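Local coordinates for phosphoinositide 3-kinase adapter protein 1 (Homo sapiens, PDB 5FOR) that links B-cell receptor and Toll-like receptor signalling to phosphoinositide 3-kinase by docking its regulatory subunit and, through its TIR domain, probably restrains Toll-like receptor signalling, at residues V12-A17 and A70-H75; S56-T61 and L82-R87. All blocks are in the same frame, centred on the assembly; numbering follows the deposited sequence.

Contact 1: V12-A17 and A70-H75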
loop_
_atom_site.group_PDB
_atom_site.type_symbol
_atom_site.label_atom_id
_atom_site.label_comp_id
_atom_site.label_asym_id
_atom_site.label_seq_id
_atom_site.Cartn_x
_atom_site.Cartn_y
_atom_site.Cartn_z
ATOM N N VAL A 12 3.284 -0.452 -1.621
ATOM C CA VAL A 12 2.920 -0.685 -3.020
ATOM C C VAL A 12 2.549 0.636 -3.703
ATOM O O VAL A 12 1.673 1.358 -3.239
ATOM C CB VAL A 12 1.757 -1.680 -3.108
ATOM C CG1 VAL A 12 1.481 -2.054 -4.544
ATOM C CG2 VAL A 12 2.077 -2.900 -2.275
ATOM N N TYR A 13 3.224 0.972 -4.789
ATOM C CA TYR A 13 2.993 2.263 -5.429
ATOM C C TYR A 13 3.273 2.205 -6.931
ATOM O O TYR A 13 3.841 1.253 -7.442
ATOM C CB TYR A 13 3.863 3.348 -4.777
ATOM C CG TYR A 13 5.322 3.214 -5.136
ATOM C CD1 TYR A 13 6.073 2.125 -4.688
ATOM C CD2 TYR A 13 5.939 4.149 -5.944
ATOM C CE1 TYR A 13 7.410 1.980 -5.027
ATOM C CE2 TYR A 13 7.262 4.021 -6.292
ATOM C CZ TYR A 13 8.002 2.930 -5.825
ATOM O OH TYR A 13 9.326 2.804 -6.166
ATOM N N SER A 14 2.856 3.240 -7.638
ATOM C CA SER A 14 3.212 3.377 -9.031
ATOM C C SER A 14 4.141 4.571 -9.191
ATOM O O SER A 14 4.188 5.440 -8.321
ATOM C CB SER A 14 1.949 3.521 -9.893
ATOM O OG SER A 14 1.326 2.261 -10.036
ATOM N N PRO A 15 4.883 4.614 -10.306
ATOM C CA PRO A 15 5.862 5.700 -10.482
ATOM C C PRO A 15 5.322 7.121 -10.325
ATOM O O PRO A 15 6.099 7.976 -9.916
ATOM C CB PRO A 15 6.402 5.462 -11.903
ATOM C CG PRO A 15 6.146 3.942 -12.182
ATOM C CD PRO A 15 4.904 3.620 -11.407
ATOM N N ASP A 16 4.046 7.387 -10.581
ATOM C CA ASP A 16 3.554 8.759 -10.382
ATOM C C ASP A 16 3.493 9.192 -8.904
ATOM O O ASP A 16 3.355 10.380 -8.626
ATOM C CB ASP A 16 2.180 8.956 -11.043
ATOM C CG ASP A 16 1.108 8.001 -10.507
ATOM O OD1 ASP A 16 1.462 7.059 -9.757
ATOM O OD2 ASP A 16 -0.087 8.181 -10.865
ATOM N N ALA A 17 3.612 8.237 -7.981
ATOM C CA ALA A 17 3.598 8.505 -6.544
ATOM C C ALA A 17 4.951 8.135 -5.883
ATOM O O ALA A 17 5.044 7.936 -4.663
ATOM C CB ALA A 17 2.435 7.734 -5.874
ATOM N N ALA A 70 -3.528 7.603 -9.488
ATOM C CA ALA A 70 -4.227 7.325 -10.750
ATOM C C ALA A 70 -3.615 6.172 -11.519
ATOM O O ALA A 70 -4.325 5.313 -12.016
ATOM C CB ALA A 70 -4.231 8.571 -11.631
ATOM N N GLU A 71 -2.287 6.153 -11.608
ATOM C CA GLU A 71 -1.587 5.093 -12.330
ATOM C C GLU A 71 -1.734 3.760 -11.618
ATOM O O GLU A 71 -1.743 2.716 -12.249
ATOM C CB GLU A 71 -0.114 5.452 -12.496
ATOM C CG GLU A 71 0.657 4.534 -13.416
ATOM C CD GLU A 71 2.122 4.949 -13.571
ATOM O OE1 GLU A 71 2.465 6.089 -13.182
ATOM O OE2 GLU A 71 2.925 4.129 -14.078
ATOM N N LEU A 72 -1.866 3.794 -10.294
ATOM C CA LEU A 72 -1.996 2.568 -9.569
ATOM C C LEU A 72 -3.398 1.975 -9.780
ATOM O O LEU A 72 -3.505 0.776 -10.026
ATOM C CB LEU A 72 -1.694 2.770 -8.084
ATOM C CG LEU A 72 -1.762 1.409 -7.370
ATOM C CD1 LEU A 72 -0.418 0.980 -6.809
ATOM C CD2 LEU A 72 -2.839 1.383 -6.284
ATOM N N VAL A 73 -4.464 2.779 -9.711
ATOM C CA VAL A 73 -5.788 2.172 -9.842
ATOM C C VAL A 73 -5.966 1.630 -11.257
ATOM O O VAL A 73 -6.673 0.638 -11.436
ATOM C CB VAL A 73 -6.991 3.108 -9.441
ATOM C CG1 VAL A 73 -6.582 4.265 -8.583
ATOM C CG2 VAL A 73 -7.865 3.497 -10.623
ATOM N N GLN A 74 -5.282 2.202 -12.246
ATOM C CA GLN A 74 -5.299 1.600 -13.589
ATOM C C GLN A 74 -4.909 0.120 -13.575
ATOM O O GLN A 74 -5.335 -0.632 -14.448
ATOM C CB GLN A 74 -4.380 2.344 -14.549
ATOM C CG GLN A 74 -5.044 3.503 -15.261
ATOM C CD GLN A 74 -4.029 4.443 -15.877
ATOM O OE1 GLN A 74 -2.877 4.062 -16.119
ATOM N NE2 GLN A 74 -4.445 5.685 -16.124
ATOM N N HIS A 75 -4.145 -0.313 -12.568
ATOM C CA HIS A 75 -3.772 -1.730 -12.478
ATOM C C HIS A 75 -4.897 -2.537 -11.886
ATOM O O HIS A 75 -4.948 -3.753 -12.085
ATOM C CB HIS A 75 -2.479 -1.942 -11.667
ATOM C CG HIS A 75 -1.266 -1.318 -12.283
ATOM N ND1 HIS A 75 -1.337 -0.192 -13.090
ATOM C CD2 HIS A 75 0.027 -1.683 -12.287
ATOM C CE1 HIS A 75 -0.135 0.120 -13.510
ATOM N NE2 HIS A 75 0.720 -0.772 -13.049
#

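Contact 2: S56-T61 and L82-R87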
loop_
_atom_site.group_PDB
_atom_site.type_symbol
_atom_site.label_atom_id
_atom_site.label_comp_id
_atom_site.label_asym_id
_atom_site.label_seq_id
_atom_site.Cartn_x
_atom_site.Cartn_y
_atom_site.Cartn_z
ATOM N N SER A 56 6.011 -13.197 -4.141
ATOM C CA SER A 56 6.202 -13.747 -2.808
ATOM C C SER A 56 5.878 -12.684 -1.773
ATOM O O SER A 56 4.952 -12.850 -0.985
ATOM C CB SER A 56 7.647 -14.241 -2.628
ATOM O OG SER A 56 7.770 -15.120 -1.522
ATOM N N LEU A 57 6.651 -11.594 -1.803
ATOM C CA LEU A 57 6.537 -10.479 -0.857
ATOM C C LEU A 57 5.101 -9.985 -0.700
ATOM O O LEU A 57 4.665 -9.717 0.413
ATOM C CB LEU A 57 7.430 -9.318 -1.296
ATOM N N PHE A 58 4.379 -9.871 -1.813
ATOM C CA PHE A 58 3.001 -9.388 -1.806
ATOM C C PHE A 58 2.142 -10.229 -0.877
ATOM O O PHE A 58 1.327 -9.711 -0.110
ATOM C CB PHE A 58 2.412 -9.416 -3.217
ATOM C CG PHE A 58 2.328 -8.078 -3.862
ATOM C CD1 PHE A 58 3.478 -7.413 -4.268
ATOM C CD2 PHE A 58 1.102 -7.484 -4.079
ATOM C CE1 PHE A 58 3.407 -6.158 -4.877
ATOM C CE2 PHE A 58 1.016 -6.230 -4.687
ATOM C CZ PHE A 58 2.170 -5.568 -5.087
ATOM N N LEU A 59 2.338 -11.537 -0.945
ATOM C CA LEU A 59 1.529 -12.440 -0.162
ATOM C C LEU A 59 2.064 -12.645 1.258
ATOM O O LEU A 59 1.311 -12.985 2.162
ATOM C CB LEU A 59 1.400 -13.770 -0.887
ATOM C CG LEU A 59 0.363 -13.700 -2.009
ATOM C CD1 LEU A 59 0.106 -15.072 -2.625
ATOM C CD2 LEU A 59 -0.934 -13.142 -1.467
ATOM N N SER A 60 3.348 -12.377 1.456
ATOM C CA SER A 60 4.045 -12.753 2.684
ATOM C C SER A 60 4.094 -11.638 3.722
ATOM O O SER A 60 4.253 -11.899 4.915
ATOM C CB SER A 60 5.480 -13.172 2.361
ATOM O OG SER A 60 5.567 -13.780 1.087
ATOM N N THR A 61 3.993 -10.395 3.271
ATOM C CA THR A 61 4.186 -9.255 4.168
ATOM C C THR A 61 3.112 -9.217 5.256
ATOM O O THR A 61 2.041 -9.797 5.102
ATOM C CB THR A 61 4.204 -7.926 3.389
ATOM O OG1 THR A 61 4.455 -6.839 4.296
ATOM C CG2 THR A 61 2.884 -7.734 2.658
ATOM N N LEU A 82 -5.734 -8.352 -11.003
ATOM C CA LEU A 82 -6.646 -8.026 -9.906
ATOM C C LEU A 82 -6.778 -9.166 -8.879
ATOM O O LEU A 82 -6.678 -8.916 -7.677
ATOM C CB LEU A 82 -8.022 -7.637 -10.455
ATOM C CG LEU A 82 -9.127 -7.284 -9.457
ATOM C CD1 LEU A 82 -8.629 -6.238 -8.431
ATOM C CD2 LEU A 82 -10.341 -6.745 -10.198
ATOM N N PRO A 83 -6.965 -10.419 -9.337
ATOM C CA PRO A 83 -7.102 -11.498 -8.348
ATOM C C PRO A 83 -5.919 -11.639 -7.395
ATOM O O PRO A 83 -6.108 -12.071 -6.254
ATOM C CB PRO A 83 -7.238 -12.756 -9.224
ATOM C CG PRO A 83 -7.847 -12.248 -10.471
ATOM C CD PRO A 83 -7.213 -10.915 -10.706
ATOM N N LEU A 84 -4.719 -11.292 -7.845
ATOM C CA LEU A 84 -3.566 -11.325 -6.951
ATOM C C LEU A 84 -3.709 -10.206 -5.923
ATOM O O LEU A 84 -3.474 -10.423 -4.726
ATOM C CB LEU A 84 -2.249 -11.205 -7.732
ATOM C CG LEU A 84 -0.868 -11.273 -7.042
ATOM C CD1 LEU A 84 -0.458 -9.936 -6.448
ATOM C CD2 LEU A 84 -0.716 -12.421 -5.999
ATOM N N LEU A 85 -4.127 -9.025 -6.377
ATOM C CA LEU A 85 -4.292 -7.902 -5.466
ATOM C C LEU A 85 -5.370 -8.131 -4.412
ATOM O O LEU A 85 -5.230 -7.708 -3.261
ATOM C CB LEU A 85 -4.590 -6.605 -6.224
ATOM C CG LEU A 85 -3.620 -6.147 -7.313
ATOM C CD1 LEU A 85 -4.153 -4.907 -7.972
ATOM C CD2 LEU A 85 -2.256 -5.880 -6.729
ATOM N N GLN A 86 -6.443 -8.804 -4.776
ATOM C CA GLN A 86 -7.444 -9.105 -3.760
ATOM C C GLN A 86 -6.876 -10.009 -2.653
ATOM O O GLN A 86 -7.292 -9.869 -1.500
ATOM C CB GLN A 86 -8.667 -9.738 -4.412
ATOM C CG GLN A 86 -9.356 -8.777 -5.347
ATOM C CD GLN A 86 -10.145 -9.499 -6.375
ATOM O OE1 GLN A 86 -9.963 -10.703 -6.574
ATOM N NE2 GLN A 86 -11.050 -8.789 -7.023
ATOM N N ARG A 87 -5.915 -10.896 -2.985
ATOM C CA ARG A 87 -5.524 -11.989 -2.060
ATOM C C ARG A 87 -4.422 -11.280 -1.237
ATOM O O ARG A 87 -4.386 -11.435 -0.029
ATOM C CB ARG A 87 -5.038 -13.331 -2.761
ATOM C CG ARG A 87 -4.612 -14.647 -1.839
ATOM C CD ARG A 87 -5.841 -15.472 -1.243
ATOM N NE ARG A 87 -6.216 -16.789 -1.848
ATOM C CZ ARG A 87 -6.350 -17.885 -1.082
ATOM N NH1 ARG A 87 -6.180 -17.749 0.256
ATOM N NH2 ARG A 87 -6.749 -19.064 -1.575
#

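Contact 1: V12-A17 and A70-H75
At the C-terminal end of strand 9-13 of the TIR domain, the turn that leads into helix 18-30 is fastened to the first turn of helix 70-76 by a reciprocal pair of backbone-to-carboxylate hydrogen bonds between Asp16 and Glu71. Each acid reaches past the other toward its backbone. Glu71 N gives the firmer bond, to Asp16 OD2 at 3.1 Å, arriving on the syn side and 28° out of the carboxylate plane; the return bond, from Asp16 N to Glu71 OE1 at 3.3 Å, is weak. Asp16 is set for this by CG lying between its own N and carbonyl carbon (chi1 59°), and its OD1 is held by Ser69 OG. The two carboxylate planes stand 62° apart, with Asp16 OD1 and Glu71 OE1 separated by 3.7 Å, a proximity of like charges that could raise the pKa of one of the two acids. Glu71 runs out extended across Pro15, and its OE2 comes within 3.4 Å of Pro15 CD. An alanine in place of Glu71 would keep the backbone bond to Asp16 OD2 but would probably leave Asp16 N without its carboxylate mate and uncover the side of Pro15. Deeper in, Ser14 OG lies 3.4 Å from Leu72 CA and over one face of the His75 ring, while its hydrogen bond goes to Leu44 O. Leu72 carries CD1 to within 4.2 Å of Val12 CG1, where the polar contacts give way to hydrocarbon. Behind this junction Val12 pairs through its backbone with Val65 and Leu67 of strand 63-68, Leu72 rests on Val66 of the same strand, and Tyr13 turns away toward helix 18-30 and strand 40-43.

Contact 2: S56-T61 and L82-R87
Phe58 reaches from helix 52-60 toward Leu84 and Leu85 of helix 82-88, and its course from backbone to ring carries the more buried part of the contact. Its CB leaves the helix pointing at the other segment, and a chi1 of -104°, well off the usual staggered values, sets the ring's CD2 and CE2 side against the two leucines. CD2 meets Leu84 CD1 at 3.7 Å, the two side chains crossing at about a right angle. One atom further out, CE2 meets Leu85 CD2 at 3.9 Å. Both methyls come at the ring obliquely. At the tip, CZ has gone beyond the two leucines and lies 3.6 Å from Val12 CG1 of strand 9-13; Leu10 of that strand also touches the ring, and His42 packs against it edge to face. In this parallel alpha/beta fold of the TIR domain, the two helices run in broadly the same direction, their local axes 36° apart and 10.0 Å from each other at closest approach. On the more exposed side lies Leu59, whose CG stands anti to its carbonyl carbon (chi1 -79°) and whose far end therefore swings in toward helix 82-88. There Leu59 CD2 lies 4.0 Å from Arg87 CG, against the aliphatic root of an arginine that bends at chi2 and chi3 and carries its guanidinium away from helix 52-60. Leu59 CG also approaches Leu84 CD2 at 4.3 Å, so that Leu84 offers one methyl to each of the two neighbours, CD1 to Phe58 and CD2 to Leu59.

Overall arrangement
Contacts 1 and 2 illustrate how an alpha/beta domain ties helices to one another and to its sheet from several points of the sequence. Their centres lie 16 Å apart, and the two touch directly through a side chain of strand 9-13. Along the chain the segments alternate: 12-17, then 56-61, then 70-75 and 82-87, with helices 70-76 and 82-88 consecutive. Strand 9-13, next to strand 63-68 in the five-stranded parallel sheet, is shared ground, contributing to contact 1 and underlying the aromatic ring of contact 2. All four segments belong to the TIR domain, a region that probably suffices to inhibit NF-kappa-B downstream of activated Toll-like receptors.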